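Local coordinates for protein TRAP dicarboxylate transporter, DctP subunit (Anaerococcus prevoti, PDB 4N91) that binds D-glucuronate, in both its alpha and beta forms, as the extracytoplasmic solute-binding subunit of a TRAP transporter, probably capturing the sugar acid for uptake, at residues Gln41-His46 / Asn216-Thr221; Leu50-Tyr55 / Tyr64-Tyr69; His122-Met125 / Glu129-Lys132; Tyr248-Gly253 / Lys260-Gly265. One frame throughout, in Å; residues are numbered along the deposited sequence.

Contacts 2, 3 and 4 join near neighbours in sequence, whereas contact 1 ties residues 170 positions apart. Contacts 1 and 2 share helix 44-60: its start faces the glucuronate cleft, and its middle lies along edge strand 64-69, their centres about 19 Å apart. Contact 2 touches contact 4, about 13 Å away between centres, through Tyr55 and Phe52 against helix 256-290. Contacts 2 and 3, in that order, lie within the span between the halves of contact 1, and contact 4 follows it; contact 3 touches none of the others, its centre about 20 Å from that of contact 4. Contact 1 lies at the sugar site, while contacts 2 and 4 pack helices beside the five-stranded sheet.

Contact 1. Residues Gln41-His46 / Asn216-Thr221; sequences QNHPTH and NEMSLT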
loop_
_atom_site.group_PDB
_atom_site.type_symbol
_atom_site.label_atom_id
_atom_site.label_comp_id
_atom_site.label_asym_id
_atom_site.label_seq_id
_atom_site.Cartn_x
_atom_site.Cartn_y
_atom_site.Cartn_z
ATOM N N GLN A 41 -16.364 -0.430 1.462
ATOM C CA GLN A 41 -16.803 -0.963 2.750
ATOM C C GLN A 41 -16.656 -2.482 2.881
ATOM O O GLN A 41 -16.731 -3.003 3.985
ATOM C CB GLN A 41 -18.242 -0.547 3.005
ATOM C CG GLN A 41 -18.372 0.930 3.294
ATOM C CD GLN A 41 -19.799 1.334 3.547
ATOM O OE1 GLN A 41 -20.380 0.988 4.572
ATOM N NE2 GLN A 41 -20.384 2.050 2.597
ATOM N N ASN A 42 -16.429 -3.187 1.775
ATOM C CA ASN A 42 -16.217 -4.632 1.818
ATOM C C ASN A 42 -14.748 -5.022 1.962
ATOM O O ASN A 42 -14.423 -6.180 2.190
ATOM C CB ASN A 42 -16.759 -5.266 0.547
ATOM C CG ASN A 42 -18.269 -5.161 0.458
ATOM O OD1 ASN A 42 -18.980 -5.418 1.432
ATOM N ND2 ASN A 42 -18.759 -4.767 -0.696
ATOM N N HIS A 43 -13.862 -4.047 1.806
ATOM C CA HIS A 43 -12.438 -4.335 1.729
ATOM C C HIS A 43 -11.885 -4.646 3.137
ATOM O O HIS A 43 -12.330 -4.074 4.109
ATOM C CB HIS A 43 -11.767 -3.088 1.128
ATOM C CG HIS A 43 -10.319 -3.257 0.802
ATOM N ND1 HIS A 43 -9.345 -3.216 1.773
ATOM C CD2 HIS A 43 -9.675 -3.424 -0.374
ATOM C CE1 HIS A 43 -8.157 -3.365 1.210
ATOM N NE2 HIS A 43 -8.335 -3.483 -0.099
ATOM N N PRO A 44 -10.889 -5.544 3.243
ATOM C CA PRO A 44 -10.216 -5.850 4.523
ATOM C C PRO A 44 -9.861 -4.644 5.384
ATOM O O PRO A 44 -9.932 -4.689 6.603
ATOM C CB PRO A 44 -8.960 -6.574 4.067
ATOM C CG PRO A 44 -9.439 -7.328 2.870
ATOM C CD PRO A 44 -10.294 -6.317 2.140
ATOM N N THR A 45 -9.375 -3.582 4.768
ATOM C CA THR A 45 -9.048 -2.365 5.506
ATOM C C THR A 45 -10.225 -1.737 6.200
ATOM O O THR A 45 -10.107 -1.291 7.338
ATOM C CB THR A 45 -8.341 -1.384 4.541
ATOM O OG1 THR A 45 -7.096 -1.965 4.170
ATOM C CG2 THR A 45 -8.129 -0.017 5.186
ATOM N N HIS A 46 -11.388 -1.701 5.549
ATOM C CA HIS A 46 -12.568 -1.202 6.221
ATOM C C HIS A 46 -12.968 -2.130 7.382
ATOM O O HIS A 46 -13.277 -1.658 8.468
ATOM C CB HIS A 46 -13.740 -1.019 5.254
ATOM C CG HIS A 46 -14.897 -0.307 5.868
ATOM N ND1 HIS A 46 -14.845 1.010 6.265
ATOM C CD2 HIS A 46 -16.132 -0.745 6.203
ATOM C CE1 HIS A 46 -15.995 1.360 6.804
ATOM N NE2 HIS A 46 -16.801 0.317 6.760
ATOM N N ASN A 216 -2.514 -5.346 -6.740
ATOM C CA ASN A 216 -2.985 -6.642 -6.326
ATOM C C ASN A 216 -4.316 -6.995 -6.999
ATOM O O ASN A 216 -4.903 -6.194 -7.726
ATOM C CB ASN A 216 -3.091 -6.712 -4.806
ATOM C CG ASN A 216 -4.077 -5.708 -4.233
ATOM O OD1 ASN A 216 -5.238 -5.593 -4.694
ATOM N ND2 ASN A 216 -3.615 -4.933 -3.255
ATOM N N GLU A 217 -4.803 -8.198 -6.741
ATOM C CA GLU A 217 -5.988 -8.704 -7.411
ATOM C C GLU A 217 -7.297 -8.025 -7.014
ATOM O O GLU A 217 -8.254 -8.065 -7.775
ATOM C CB GLU A 217 -6.109 -10.202 -7.197
ATOM C CG GLU A 217 -4.880 -10.979 -7.658
ATOM C CD GLU A 217 -3.835 -11.231 -6.571
ATOM O OE1 GLU A 217 -3.632 -10.387 -5.667
ATOM O OE2 GLU A 217 -3.205 -12.324 -6.634
HETATM N N MSE A 218 -7.323 -7.401 -5.843
HETATM C CA MSE A 218 -8.537 -6.765 -5.351
HETATM C C MSE A 218 -8.933 -5.567 -6.209
HETATM O O MSE A 218 -10.104 -5.203 -6.285
HETATM C CB MSE A 218 -8.382 -6.381 -3.877
HETATM C CG MSE A 218 -8.630 -7.520 -2.924
HETATM SE SE MSE A 218 -10.519 -7.782 -2.828
HETATM C CE MSE A 218 -11.121 -6.646 -1.368
ATOM N N SER A 219 -7.964 -4.957 -6.881
ATOM C CA SER A 219 -8.258 -3.872 -7.811
ATOM C C SER A 219 -9.164 -4.340 -8.925
ATOM O O SER A 219 -9.942 -3.553 -9.450
ATOM C CB SER A 219 -6.974 -3.320 -8.452
ATOM O OG SER A 219 -6.290 -2.462 -7.539
ATOM N N LEU A 220 -9.009 -5.588 -9.350
ATOM C CA LEU A 220 -9.757 -6.088 -10.487
ATOM C C LEU A 220 -11.244 -6.190 -10.173
ATOM O O LEU A 220 -12.078 -5.992 -11.037
ATOM C CB LEU A 220 -9.280 -7.487 -10.879
ATOM C CG LEU A 220 -7.829 -7.603 -11.345
ATOM C CD1 LEU A 220 -7.420 -9.058 -11.507
ATOM C CD2 LEU A 220 -7.658 -6.845 -12.653
ATOM N N THR A 221 -11.542 -6.536 -8.926
ATOM C CA THR A 221 -12.897 -6.937 -8.547
ATOM C C THR A 221 -13.545 -5.834 -7.723
ATOM O O THR A 221 -14.533 -5.238 -8.157
ATOM C CB THR A 221 -12.878 -8.297 -7.815
ATOM O OG1 THR A 221 -11.976 -8.226 -6.691
ATOM C CG2 THR A 221 -12.441 -9.409 -8.762
HETATM O O HOH W 1 -5.513 -3.441 -1.318
#
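The amide nitrogen of Asn216 is gripped twice: ND2 donates to the backbone oxygen of Ala151 and to a water oxygen 3.1 Å from ND2. That same water sits 3.1 Å from His43 NE2, in the plane of the imidazole, and so bridges the two segments where no direct hydrogen bond joins them. The opposite nitrogen of the ring is also engaged. Thr45 N donates to His43 ND1 over 3.0 Å at an angle of 163°, only 13° out of the ring plane, so that the His43 ring caps helix 44-60. With CG turned anti to the backbone N (chi1 -172°), the His43 ring folds back over its own following residues, and Pro44 CD lies 3.2 Å above one face near the rim. Two in-plane partners and this proline fix the rotation of the ring. On the far segment, Asn216 divides its amide between duties, since OD1 takes a weak capping bond from Met218 N at 3.0 Å. Selenomethionine Met218 bends toward the helix start; in the conformer described, its CE lies 3.6 Å from Pro44 CD and 3.7 Å from His43 CD2. A second conformer was modelled, which makes this apolar touch less certain than the water bridge. Asn216 itself touches bound beta-D-glucuronate, and the His43 side chain is about 5 Å from either anomer at nearest atoms. The start of helix 44-60 meets the turn and short helix that follow strand 212-215, beside the bound sugar, consistent with the ligand-bound, closed form of periplasmic solute-binding proteins.

Contact 2. Residues Leu50-Tyr55 / Tyr64-Tyr69; sequences LAFEEY and YDIQVY
The Phe52 ring meets Ile66 obliquely, its CE2 corner 3.6 Å from CD1 of the isoleucine and 4.0 Å from CG2. Outside the two segments, the Phe266 ring lies nearly parallel to it, and Phe262 touches it too. A second flat group, the carboxylate of Glu53, sits farther round the helix. With chi1 at 171° and the chain extended beyond it, this side chain slides past Ile66 in the opposite direction, CB lying 3.8 Å from CG2 of the isoleucine. Its two oxygens then fare differently. OE1 accepts from a water that in turn accepts from Val68 N, both at 2.9 Å, and packs on Val68 CG2. OE2 comes within 3.1 Å of Ile66 O, an approach of two acceptors and no bond, and it is also close to Glu57 OE2, which accepts from Ile66 N. Such crowding of negative oxygens could raise the proton affinity of one of these glutamates. Helix 50-55 runs almost antiparallel to the strand (173°), their axes 8.6 Å apart, as the helix of the beta-alpha-beta unit made by strand 31-36, helix 44-60 and strand 64-69. Strand 64-69 is an outermost strand, bonded to 31-36, while helix 256-290 covers the Phe52 side.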
loop_
_atom_site.group_PDB
_atom_site.type_symbol
_atom_site.label_atom_id
_atom_site.label_comp_id
_atom_site.label_asym_id
_atom_site.label_seq_id
_atom_site.Cartn_x
_atom_site.Cartn_y
_atom_site.Cartn_z
ATOM N N LEU A 50 -13.229 -1.077 11.265
ATOM C CA LEU A 50 -14.443 -1.264 12.043
ATOM C C LEU A 50 -14.090 -2.017 13.339
ATOM O O LEU A 50 -14.646 -1.741 14.405
ATOM C CB LEU A 50 -15.500 -2.037 11.261
ATOM C CG LEU A 50 -16.192 -1.272 10.122
ATOM C CD1 LEU A 50 -17.228 -2.167 9.467
ATOM C CD2 LEU A 50 -16.825 0.012 10.636
ATOM N N ALA A 51 -13.169 -2.967 13.251
ATOM C CA ALA A 51 -12.735 -3.703 14.461
ATOM C C ALA A 51 -11.987 -2.770 15.430
ATOM O O ALA A 51 -12.181 -2.807 16.651
ATOM C CB ALA A 51 -11.880 -4.879 14.071
ATOM N N PHE A 52 -11.140 -1.918 14.873
ATOM C CA PHE A 52 -10.487 -0.849 15.630
ATOM C C PHE A 52 -11.508 0.013 16.378
ATOM O O PHE A 52 -11.376 0.249 17.597
ATOM C CB PHE A 52 -9.661 0.004 14.660
ATOM C CG PHE A 52 -9.164 1.309 15.240
ATOM C CD1 PHE A 52 -8.109 1.334 16.130
ATOM C CD2 PHE A 52 -9.747 2.511 14.868
ATOM C CE1 PHE A 52 -7.643 2.545 16.668
ATOM C CE2 PHE A 52 -9.279 3.723 15.395
ATOM C CZ PHE A 52 -8.238 3.732 16.297
ATOM N N GLU A 53 -12.527 0.477 15.652
ATOM C CA GLU A 53 -13.553 1.326 16.232
ATOM C C GLU A 53 -14.259 0.611 17.371
ATOM O O GLU A 53 -14.465 1.170 18.455
ATOM C CB GLU A 53 -14.565 1.729 15.176
ATOM C CG GLU A 53 -15.786 2.431 15.728
ATOM C CD GLU A 53 -16.706 2.910 14.640
ATOM O OE1 GLU A 53 -16.329 2.784 13.458
ATOM O OE2 GLU A 53 -17.802 3.419 14.962
ATOM N N GLU A 54 -14.632 -0.639 17.136
ATOM C CA GLU A 54 -15.355 -1.380 18.150
ATOM C C GLU A 54 -14.468 -1.630 19.383
ATOM O O GLU A 54 -14.914 -1.509 20.534
ATOM C CB GLU A 54 -15.845 -2.698 17.572
ATOM C CG GLU A 54 -16.742 -3.466 18.551
ATOM C CD GLU A 54 -17.248 -4.771 17.980
ATOM O OE1 GLU A 54 -16.829 -5.118 16.851
ATOM O OE2 GLU A 54 -18.061 -5.448 18.655
ATOM N N TYR A 55 -13.210 -1.977 19.151
ATOM C CA TYR A 55 -12.299 -2.224 20.252
ATOM C C TYR A 55 -12.174 -0.987 21.128
ATOM O O TYR A 55 -12.312 -1.061 22.355
ATOM C CB TYR A 55 -10.917 -2.654 19.763
ATOM C CG TYR A 55 -9.967 -2.871 20.909
ATOM C CD1 TYR A 55 -9.950 -4.083 21.595
ATOM C CD2 TYR A 55 -9.112 -1.868 21.335
ATOM C CE1 TYR A 55 -9.098 -4.282 22.658
ATOM C CE2 TYR A 55 -8.257 -2.058 22.405
ATOM C CZ TYR A 55 -8.256 -3.270 23.063
ATOM O OH TYR A 55 -7.415 -3.467 24.139
ATOM N N TYR A 64 -14.821 8.746 23.329
ATOM C CA TYR A 64 -14.450 8.917 21.937
ATOM C C TYR A 64 -15.493 8.320 21.011
ATOM O O TYR A 64 -16.011 7.231 21.253
ATOM C CB TYR A 64 -13.091 8.270 21.646
ATOM C CG TYR A 64 -11.928 8.838 22.430
ATOM C CD1 TYR A 64 -11.290 10.003 22.028
ATOM C CD2 TYR A 64 -11.463 8.203 23.571
ATOM C CE1 TYR A 64 -10.220 10.521 22.746
ATOM C CE2 TYR A 64 -10.403 8.712 24.292
ATOM C CZ TYR A 64 -9.786 9.871 23.879
ATOM O OH TYR A 64 -8.725 10.371 24.601
ATOM N N ASP A 65 -15.797 9.053 19.949
ATOM C CA ASP A 65 -16.595 8.527 18.862
ATOM C C ASP A 65 -15.668 8.395 17.661
ATOM O O ASP A 65 -15.239 9.393 17.101
ATOM C CB ASP A 65 -17.751 9.464 18.538
ATOM C CG ASP A 65 -18.552 9.007 17.335
ATOM O OD1 ASP A 65 -18.400 7.842 16.911
ATOM O OD2 ASP A 65 -19.346 9.811 16.815
ATOM N N ILE A 66 -15.324 7.166 17.301
ATOM C CA ILE A 66 -14.463 6.942 16.135
ATOM C C ILE A 66 -15.323 6.862 14.879
ATOM O O ILE A 66 -16.250 6.060 14.805
ATOM C CB ILE A 66 -13.603 5.676 16.332
ATOM C CG1 ILE A 66 -12.521 5.965 17.380
ATOM C CG2 ILE A 66 -12.982 5.228 15.030
ATOM C CD1 ILE A 66 -11.770 4.755 17.848
ATOM N N GLN A 67 -15.040 7.722 13.899
ATOM C CA GLN A 67 -15.799 7.728 12.657
ATOM C C GLN A 67 -14.927 7.347 11.473
ATOM O O GLN A 67 -13.910 7.981 11.232
ATOM C CB GLN A 67 -16.409 9.103 12.441
ATOM C CG GLN A 67 -17.394 9.462 13.524
ATOM C CD GLN A 67 -17.950 10.859 13.375
ATOM O OE1 GLN A 67 -17.548 11.615 12.486
ATOM N NE2 GLN A 67 -18.871 11.222 14.270
ATOM N N VAL A 68 -15.329 6.296 10.758
ATOM C CA VAL A 68 -14.524 5.750 9.676
ATOM C C VAL A 68 -15.150 6.187 8.353
ATOM O O VAL A 68 -16.334 5.989 8.123
ATOM C CB VAL A 68 -14.417 4.214 9.747
ATOM C CG1 VAL A 68 -13.550 3.681 8.593
ATOM C CG2 VAL A 68 -13.875 3.769 11.068
ATOM N N TYR A 69 -14.346 6.826 7.510
ATOM C CA TYR A 69 -14.779 7.334 6.231
ATOM C C TYR A 69 -14.125 6.548 5.093
ATOM O O TYR A 69 -12.959 6.795 4.736
ATOM C CB TYR A 69 -14.410 8.818 6.097
ATOM C CG TYR A 69 -15.123 9.732 7.067
ATOM C CD1 TYR A 69 -14.672 9.898 8.364
ATOM C CD2 TYR A 69 -16.259 10.441 6.670
ATOM C CE1 TYR A 69 -15.325 10.730 9.254
ATOM C CE2 TYR A 69 -16.919 11.270 7.565
ATOM C CZ TYR A 69 -16.448 11.396 8.851
ATOM O OH TYR A 69 -17.080 12.228 9.754
HETATM O O HOH W 2 -17.576 4.708 11.733
#

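Contact 3. Residues His122-Met125 / Glu129-Lys132; sequences HHVM and EIVK
Two short consecutive helices, 118-125 and 128-135, meet here at a tight corner, the last turn of the first packing against the first turns of the second. The meeting is apolar, with no hydrogen bond between the segments. Val131 is driven into the end of the first helix: its CG1 lies 3.4 Å from Met125 O and 3.8 Å from Val124 O, so that a methyl sits against the carbonyls left at the helix terminus. With chi1 at -63°, CG1 stands anti to the carbonyl carbon, and the second methyl, CG2, also reaches Met125 O at 3.7 Å. Selenomethionine Met125 starts off away from the other helix but bends at both chi2 and chi3, which brings CE round to 3.9 Å from Val131 CG1; the two side chains cross at about a right angle. Beside them, Val124 and Ile130 form a second crossed pair. CG1 of Val124, anti to its own backbone N (chi1 165°), rests against both the CG2 and CD1 branches of Ile130, 4.1 Å from each. Both pairs are buried. Helix 322-334 packs over Val124 and Ile130, through Ile328, Tyr331 and Ala327. Met125 leans on Phe109 and Pro241 instead, and its side chain is about 9 Å from that of the ligand-binding residue Asp242 at nearest atoms. At the start of the second helix Glu129 N donates to Asp127 OD1. The whole is a pair of consecutive helices joined by a short turn, held by apolar side chains at the joint and joined to the C-terminal helix of this solute-binding fold.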
loop_
_atom_site.group_PDB
_atom_site.type_symbol
_atom_site.label_atom_id
_atom_site.label_comp_id
_atom_site.label_asym_id
_atom_site.label_seq_id
_atom_site.Cartn_x
_atom_site.Cartn_y
_atom_site.Cartn_z
ATOM N N HIS A 122 6.202 -10.138 5.728
ATOM C CA HIS A 122 5.408 -9.972 6.937
ATOM C C HIS A 122 6.296 -9.880 8.166
ATOM O O HIS A 122 6.023 -9.099 9.085
ATOM C CB HIS A 122 4.442 -11.135 7.095
ATOM C CG HIS A 122 3.424 -11.205 6.010
ATOM N ND1 HIS A 122 2.582 -12.283 5.846
ATOM C CD2 HIS A 122 3.111 -10.326 5.026
ATOM C CE1 HIS A 122 1.802 -12.072 4.801
ATOM N NE2 HIS A 122 2.105 -10.896 4.284
ATOM N N HIS A 123 7.363 -10.665 8.190
ATOM C CA HIS A 123 8.250 -10.644 9.340
ATOM C C HIS A 123 9.003 -9.328 9.427
ATOM O O HIS A 123 9.226 -8.821 10.518
ATOM C CB HIS A 123 9.220 -11.819 9.307
ATOM C CG HIS A 123 8.618 -13.088 9.820
ATOM N ND1 HIS A 123 7.972 -13.993 9.005
ATOM C CD2 HIS A 123 8.525 -13.578 11.079
ATOM C CE1 HIS A 123 7.533 -15.003 9.737
ATOM N NE2 HIS A 123 7.852 -14.772 10.999
ATOM N N VAL A 124 9.391 -8.789 8.274
ATOM C CA VAL A 124 10.005 -7.471 8.225
ATOM C C VAL A 124 9.085 -6.394 8.796
ATOM O O VAL A 124 9.509 -5.616 9.648
ATOM C CB VAL A 124 10.475 -7.104 6.792
ATOM C CG1 VAL A 124 10.780 -5.610 6.668
ATOM C CG2 VAL A 124 11.710 -7.928 6.432
HETATM N N MSE A 125 7.824 -6.366 8.361
HETATM C CA MSE A 125 6.891 -5.318 8.752
HETATM C C MSE A 125 6.512 -5.452 10.227
HETATM O O MSE A 125 6.077 -4.474 10.841
HETATM C CB MSE A 125 5.632 -5.368 7.868
HETATM C CG MSE A 125 5.892 -5.137 6.395
HETATM SE SE MSE A 125 6.947 -3.526 6.009
HETATM C CE MSE A 125 5.783 -2.164 6.855
ATOM N N GLU A 129 12.332 -3.083 15.143
ATOM C CA GLU A 129 13.624 -2.455 14.940
ATOM C C GLU A 129 13.771 -1.945 13.527
ATOM O O GLU A 129 14.509 -1.004 13.265
ATOM C CB GLU A 129 14.742 -3.417 15.277
ATOM C CG GLU A 129 14.787 -3.715 16.754
ATOM C CD GLU A 129 15.992 -4.523 17.127
ATOM O OE1 GLU A 129 16.519 -5.240 16.246
ATOM O OE2 GLU A 129 16.411 -4.436 18.300
ATOM N N ILE A 130 13.060 -2.567 12.605
ATOM C CA ILE A 130 13.047 -2.091 11.236
ATOM C C ILE A 130 12.000 -0.998 11.044
ATOM O O ILE A 130 12.313 0.039 10.497
ATOM C CB ILE A 130 12.781 -3.243 10.237
ATOM C CG1 ILE A 130 13.931 -4.249 10.298
ATOM C CG2 ILE A 130 12.621 -2.699 8.811
ATOM C CD1 ILE A 130 13.796 -5.463 9.371
ATOM N N VAL A 131 10.750 -1.233 11.449
ATOM C CA VAL A 131 9.690 -0.278 11.071
ATOM C C VAL A 131 9.634 0.978 11.943
ATOM O O VAL A 131 9.293 2.046 11.451
ATOM C CB VAL A 131 8.285 -0.936 10.980
ATOM C CG1 VAL A 131 8.276 -1.991 9.898
ATOM C CG2 VAL A 131 7.847 -1.524 12.331
ATOM N N LYS A 132 9.982 0.892 13.224
ATOM C CA LYS A 132 9.789 2.060 14.077
ATOM C C LYS A 132 10.543 3.315 13.635
ATOM O O LYS A 132 9.966 4.395 13.628
ATOM C CB LYS A 132 10.048 1.732 15.550
ATOM C CG LYS A 132 8.744 1.728 16.344
ATOM C CD LYS A 132 8.668 0.697 17.474
ATOM C CE LYS A 132 7.303 0.817 18.168
ATOM N NZ LYS A 132 7.071 -0.162 19.268
#

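Contact 4. Residues Tyr248-Gly253 / Lys260-Gly265; sequences YSWLEG and KVFDEG
Trp250 and Phe262 form a T-shaped, edge-to-face pair across a helical corner, where the short helix 248-253 turns into the long helix 256-290. The indole supplies the edge and the phenyl the face: the planes stand at 87°, and the six-membered ring of Trp250 has its centroid 5.3 Å from that of the Phe262 ring. Of the indole, it is the CZ2-CH2 edge of the six-membered ring that does the touching. A chi1 of 168° at Trp250 puts CG anti to the backbone N and sends the flat indole toward the long helix, whereas Phe262, at -84°, points from its helix with CG beside the backbone N and turns its face to meet it. No hydrogen bond passes between the segments, so the aromatic pair is what carries their direct contact. Charge helps just outside it: Arg259, one turn back on the long helix, forms salt bridges with Glu252 OE2 of the short helix and with Asp263 OD1. Phe262 also makes an edge-to-face pair with Tyr64 and packs on Val56, so the corner is tied to helix 44-60 and strand 64-69. The indole is not centred over the phenyl: CZ2 stands 3.8 Å above the Phe262 plane, offset toward the rim, and the closest atoms are Trp250 CH2 and Phe262 CE1, 3.7 Å apart.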
loop_
_atom_site.group_PDB
_atom_site.type_symbol
_atom_site.label_atom_id
_atom_site.label_comp_id
_atom_site.label_asym_id
_atom_site.label_seq_id
_atom_site.Cartn_x
_atom_site.Cartn_y
_atom_site.Cartn_z
ATOM N N TYR A 248 0.491 13.473 14.648
ATOM C CA TYR A 248 1.479 13.288 15.716
ATOM C C TYR A 248 1.099 14.042 17.010
ATOM O O TYR A 248 1.135 13.468 18.108
ATOM C CB TYR A 248 2.851 13.701 15.222
ATOM C CG TYR A 248 3.936 13.458 16.244
ATOM C CD1 TYR A 248 4.146 12.193 16.763
ATOM C CD2 TYR A 248 4.742 14.490 16.686
ATOM C CE1 TYR A 248 5.133 11.955 17.709
ATOM C CE2 TYR A 248 5.736 14.256 17.640
ATOM C CZ TYR A 248 5.926 12.986 18.131
ATOM O OH TYR A 248 6.910 12.735 19.078
ATOM N N SER A 249 0.693 15.302 16.867
ATOM C CA SER A 249 0.266 16.086 18.037
ATOM C C SER A 249 -0.911 15.442 18.735
ATOM O O SER A 249 -0.959 15.352 19.973
ATOM C CB SER A 249 -0.089 17.522 17.624
ATOM O OG SER A 249 1.068 18.201 17.216
ATOM N N TRP A 250 -1.858 14.960 17.940
ATOM C CA TRP A 250 -3.026 14.295 18.492
ATOM C C TRP A 250 -2.638 13.048 19.272
ATOM O O TRP A 250 -3.062 12.842 20.415
ATOM C CB TRP A 250 -4.037 13.928 17.390
ATOM C CG TRP A 250 -5.056 13.016 17.939
ATOM C CD1 TRP A 250 -6.045 13.331 18.824
ATOM C CD2 TRP A 250 -5.184 11.610 17.682
ATOM N NE1 TRP A 250 -6.778 12.229 19.129
ATOM C CE2 TRP A 250 -6.272 11.148 18.445
ATOM C CE3 TRP A 250 -4.479 10.699 16.889
ATOM C CZ2 TRP A 250 -6.674 9.813 18.446
ATOM C CZ3 TRP A 250 -4.891 9.371 16.878
ATOM C CH2 TRP A 250 -5.966 8.939 17.654
ATOM N N LEU A 251 -1.828 12.199 18.652
ATOM C CA LEU A 251 -1.499 10.925 19.266
ATOM C C LEU A 251 -0.728 11.157 20.574
ATOM O O LEU A 251 -1.055 10.593 21.626
ATOM C CB LEU A 251 -0.694 10.067 18.274
ATOM C CG LEU A 251 -0.449 8.616 18.683
ATOM C CD1 LEU A 251 -1.747 7.870 18.754
ATOM C CD2 LEU A 251 0.496 7.966 17.708
ATOM N N GLU A 252 0.285 12.004 20.527
ATOM C CA GLU A 252 1.112 12.224 21.716
ATOM C C GLU A 252 0.387 13.017 22.791
ATOM O O GLU A 252 0.797 13.018 23.954
ATOM C CB GLU A 252 2.426 12.896 21.337
ATOM C CG GLU A 252 3.317 12.003 20.466
ATOM C CD GLU A 252 3.452 10.575 21.012
ATOM O OE1 GLU A 252 3.563 10.410 22.245
ATOM O OE2 GLU A 252 3.438 9.616 20.203
ATOM N N GLY A 253 -0.691 13.676 22.401
ATOM C CA GLY A 253 -1.548 14.397 23.322
ATOM C C GLY A 253 -2.474 13.514 24.135
ATOM O O GLY A 253 -3.020 13.948 25.146
ATOM N N LYS A 260 -2.798 3.839 25.545
ATOM C CA LYS A 260 -2.618 2.396 25.615
ATOM C C LYS A 260 -3.745 1.674 24.871
ATOM O O LYS A 260 -3.511 0.699 24.151
ATOM C CB LYS A 260 -2.514 1.936 27.068
ATOM C CG LYS A 260 -1.152 2.271 27.644
ATOM C CD LYS A 260 -1.112 2.107 29.142
ATOM C CE LYS A 260 0.314 2.161 29.646
ATOM N NZ LYS A 260 0.345 2.402 31.109
ATOM N N VAL A 261 -4.962 2.188 25.007
ATOM C CA VAL A 261 -6.109 1.583 24.344
ATOM C C VAL A 261 -6.020 1.790 22.834
ATOM O O VAL A 261 -6.244 0.858 22.060
ATOM C CB VAL A 261 -7.437 2.120 24.886
ATOM C CG1 VAL A 261 -8.593 1.624 24.038
ATOM C CG2 VAL A 261 -7.608 1.713 26.375
ATOM N N PHE A 262 -5.696 3.002 22.397
ATOM C CA PHE A 262 -5.521 3.209 20.958
ATOM C C PHE A 262 -4.432 2.318 20.385
ATOM O O PHE A 262 -4.601 1.771 19.284
ATOM C CB PHE A 262 -5.247 4.679 20.628
ATOM C CG PHE A 262 -6.483 5.490 20.507
ATOM C CD1 PHE A 262 -7.106 5.636 19.291
ATOM C CD2 PHE A 262 -7.043 6.096 21.618
ATOM C CE1 PHE A 262 -8.247 6.387 19.184
ATOM C CE2 PHE A 262 -8.189 6.840 21.508
ATOM C CZ PHE A 262 -8.795 6.973 20.302
ATOM N N ASP A 263 -3.330 2.154 21.109
ATOM C CA ASP A 263 -2.232 1.321 20.626
ATOM C C ASP A 263 -2.688 -0.140 20.469
ATOM O O ASP A 263 -2.374 -0.799 19.479
ATOM C CB ASP A 263 -1.017 1.416 21.561
ATOM C CG ASP A 263 -0.292 2.765 21.465
ATOM O OD1 ASP A 263 -0.634 3.585 20.592
ATOM O OD2 ASP A 263 0.632 3.004 22.272
ATOM N N GLU A 264 -3.435 -0.634 21.448
ATOM C CA GLU A 264 -3.990 -1.984 21.386
ATOM C C GLU A 264 -4.927 -2.079 20.191
ATOM O O GLU A 264 -4.935 -3.077 19.453
ATOM C CB GLU A 264 -4.739 -2.315 22.681
ATOM C CG GLU A 264 -3.859 -2.507 23.904
ATOM C CD GLU A 264 -4.656 -2.543 25.228
ATOM O OE1 GLU A 264 -5.759 -1.945 25.300
ATOM O OE2 GLU A 264 -4.175 -3.170 26.202
ATOM N N GLY A 265 -5.704 -1.019 19.976
ATOM C CA GLY A 265 -6.586 -0.967 18.827
ATOM C C GLY A 265 -5.860 -1.059 17.505
ATOM O O GLY A 265 -6.354 -1.690 16.581
#